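Local coordinates for protein DNA polymerase sliding clamp 2 (Thermococcus kodakarensis, PDB 3LX2) that forms a ring-shaped homotrimeric sliding clamp around DNA and probably tethers the replicative polymerase and other DNA-processing proteins to it, at residues R39-D42 with P43-V47. Residues are numbered along the deposited sequence; the frame is centred on the assembly and turned at random.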
ATOM      1  N   ARG A  39     -29.294 -16.913   4.147  1.00 45.79           N
ATOM      2  CA  ARG A  39     -29.014 -18.056   3.353  1.00 46.47           C
ATOM      3  C   ARG A  39     -29.213 -17.604   1.946  1.00 47.64           C
ATOM      4  O   ARG A  39     -30.259 -17.047   1.616  1.00 47.48           O
ATOM      5  CB  ARG A  39     -29.959 -19.202   3.653  1.00 46.53           C
ATOM      6  CG  ARG A  39     -29.551 -20.448   2.849  1.00 47.77           C
ATOM      7  CD  ARG A  39     -30.229 -21.730   3.279  1.00 47.78           C
ATOM      8  NE  ARG A  39     -30.052 -22.121   4.682  1.00 48.71           N
ATOM      9  CZ  ARG A  39     -30.673 -23.174   5.215  1.00 51.92           C
ATOM     10  NH1 ARG A  39     -31.497 -23.916   4.452  1.00 51.41           N
ATOM     11  NH2 ARG A  39     -30.483 -23.496   6.491  1.00 51.80           N
ATOM     12  N   ALA A  40     -28.192 -17.802   1.116  1.00 48.13           N
ATOM     13  CA  ALA A  40     -28.267 -17.330  -0.250  1.00 47.88           C
ATOM     14  C   ALA A  40     -27.383 -18.197  -1.132  1.00 48.29           C
ATOM     15  O   ALA A  40     -26.533 -18.970  -0.612  1.00 47.08           O
ATOM     16  CB  ALA A  40     -27.832 -15.906  -0.306  1.00 48.67           C
ATOM     17  N   ILE A  41     -27.575 -18.054  -2.455  1.00 48.16           N
ATOM     18  CA  ILE A  41     -26.766 -18.772  -3.459  1.00 47.83           C
ATOM     19  C   ILE A  41     -26.338 -17.814  -4.547  1.00 47.44           C
ATOM     20  O   ILE A  41     -27.080 -16.940  -4.948  1.00 46.70           O
ATOM     21  CB  ILE A  41     -27.544 -19.970  -4.091  1.00 48.03           C
ATOM     22  CG1 ILE A  41     -28.071 -20.923  -3.025  1.00 49.84           C
ATOM     23  CG2 ILE A  41     -26.657 -20.845  -5.000  1.00 49.18           C
ATOM     24  CD1 ILE A  41     -28.837 -22.139  -3.622  1.00 51.80           C
ATOM     25  N   ASP A  42     -25.138 -17.992  -5.063  1.00 48.54           N
ATOM     26  CA  ASP A  42     -24.674 -17.159  -6.190  1.00 49.55           C
ATOM     27  C   ASP A  42     -25.372 -17.528  -7.511  1.00 49.71           C
ATOM     28  O   ASP A  42     -25.822 -18.662  -7.681  1.00 48.64           O
ATOM     29  CB  ASP A  42     -23.132 -17.215  -6.320  1.00 49.67           C
ATOM     30  CG  ASP A  42     -22.637 -18.410  -7.091  1.00 51.32           C
ATOM     31  OD1 ASP A  42     -21.898 -18.214  -8.088  1.00 56.41           O
ATOM     32  OD2 ASP A  42     -22.991 -19.552  -6.724  1.00 53.92           O
ATOM     33  N   PRO A  43     -25.425 -16.584  -8.464  1.00 50.01           N
ATOM     34  CA  PRO A  43     -26.127 -16.853  -9.716  1.00 50.15           C
ATOM     35  C   PRO A  43     -25.521 -18.027 -10.504  1.00 50.00           C
ATOM     36  O   PRO A  43     -26.194 -18.622 -11.351  1.00 49.45           O
ATOM     37  CB  PRO A  43     -25.965 -15.535 -10.516  1.00 50.41           C
ATOM     38  CG  PRO A  43     -25.188 -14.601  -9.656  1.00 49.75           C
ATOM     39  CD  PRO A  43     -24.549 -15.405  -8.575  1.00 50.28           C
ATOM     40  N   SER A  44     -24.274 -18.370 -10.219  1.00 49.58           N
ATOM     41  CA  SER A  44     -23.649 -19.516 -10.875  1.00 49.63           C
ATOM     42  C   SER A  44     -24.044 -20.812 -10.229  1.00 48.41           C
ATOM     43  O   SER A  44     -23.701 -21.889 -10.717  1.00 47.31           O
ATOM     44  CB  SER A  44     -22.138 -19.409 -10.757  1.00 51.11           C
ATOM     45  OG  SER A  44     -21.572 -20.181 -11.802  1.00 56.37           O
ATOM     46  N   ARG A  45     -24.736 -20.702  -9.101  1.00 47.76           N
ATOM     47  CA  ARG A  45     -25.053 -21.848  -8.265  1.00 48.03           C
ATOM     48  C   ARG A  45     -23.792 -22.595  -7.866  1.00 47.53           C
ATOM     49  O   ARG A  45     -23.841 -23.779  -7.566  1.00 46.80           O
ATOM     50  CB  ARG A  45     -25.995 -22.819  -8.988  1.00 49.63           C
ATOM     51  CG  ARG A  45     -27.132 -22.150  -9.755  1.00 51.42           C
ATOM     52  CD  ARG A  45     -27.974 -21.427  -8.772  1.00 54.30           C
ATOM     53  NE  ARG A  45     -29.029 -20.632  -9.395  1.00 58.41           N
ATOM     54  CZ  ARG A  45     -29.660 -19.655  -8.753  1.00 58.18           C
ATOM     55  NH1 ARG A  45     -29.304 -19.361  -7.512  1.00 58.56           N
ATOM     56  NH2 ARG A  45     -30.628 -18.970  -9.349  1.00 60.63           N
ATOM     57  N   VAL A  46     -22.648 -21.928  -7.872  1.00 47.03           N
ATOM     58  CA  VAL A  46     -21.483 -22.589  -7.346  1.00 46.61           C
ATOM     59  C   VAL A  46     -21.327 -22.426  -5.822  1.00 46.28           C
ATOM     60  O   VAL A  46     -20.709 -23.289  -5.177  1.00 46.37           O
ATOM     61  CB  VAL A  46     -20.236 -22.200  -8.104  1.00 46.81           C
ATOM     62  CG1 VAL A  46     -19.045 -22.840  -7.484  1.00 47.52           C
ATOM     63  CG2 VAL A  46     -20.356 -22.729  -9.500  1.00 47.00           C
ATOM     64  N   VAL A  47     -21.925 -21.372  -5.254  1.00 44.95           N
ATOM     65  CA  VAL A  47     -21.625 -20.943  -3.885  1.00 44.69           C
ATOM     66  C   VAL A  47     -22.866 -20.712  -3.035  1.00 43.95           C
ATOM     67  O   VAL A  47     -23.720 -19.935  -3.393  1.00 43.09           O
ATOM     68  CB  VAL A  47     -20.691 -19.668  -3.885  1.00 44.83           C
ATOM     69  CG1 VAL A  47     -20.512 -19.088  -2.519  1.00 43.96           C
ATOM     70  CG2 VAL A  47     -19.336 -20.010  -4.422  1.00 45.46           C
TER
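Asp42 turns its carboxylate back into the loop that follows it and accepts a hydrogen bond from Val47 N at OD2, 2.6 Å away. CG stands between the backbone N and the carbonyl carbon (chi1 84°), which swings the acid group over the inside of the turn; the Val47 N-H reaches OD2 from above the carboxylate plane, 46° out of it. The other oxygen, OD1, takes a weak hydrogen bond from Ser44 N at 3.2 Å, which makes an Asx turn. An aspartate suits this place because its short side chain can receive backbone N-H groups on both oxygens.

Residues Asp42 to Arg45 form a type I beta turn, closed by Arg45 N to Asp42 O at 2.7 Å, and Pro43 fits its second position because its ring restrains phi. Arg45, with positive phi, lies at the last position of the turn; the chain then runs back to Val47, and Asp42 N donates to Val47 O at 2.9 Å, nearly straight.

Arg45 folds back toward Ile41: NH1, at the guanidinium edge, lies 3.9 Å from Ile41 CB. Its long aliphatic part suits the branched Ile41 side chain, with Arg45 CD 4.0 Å from Ile41 CG2.

This hairpin connection joins antiparallel strands 35-41 and 47-54 of the clamp's N-terminal domain. Tyr204 of helix 202-209 touches Asp42, Ser44 and Val47, and Phe24 and Phe23 touch Asp42 and Val47 respectively, while Val46 pairs through its backbone with Ala245, just beyond strand 238-244.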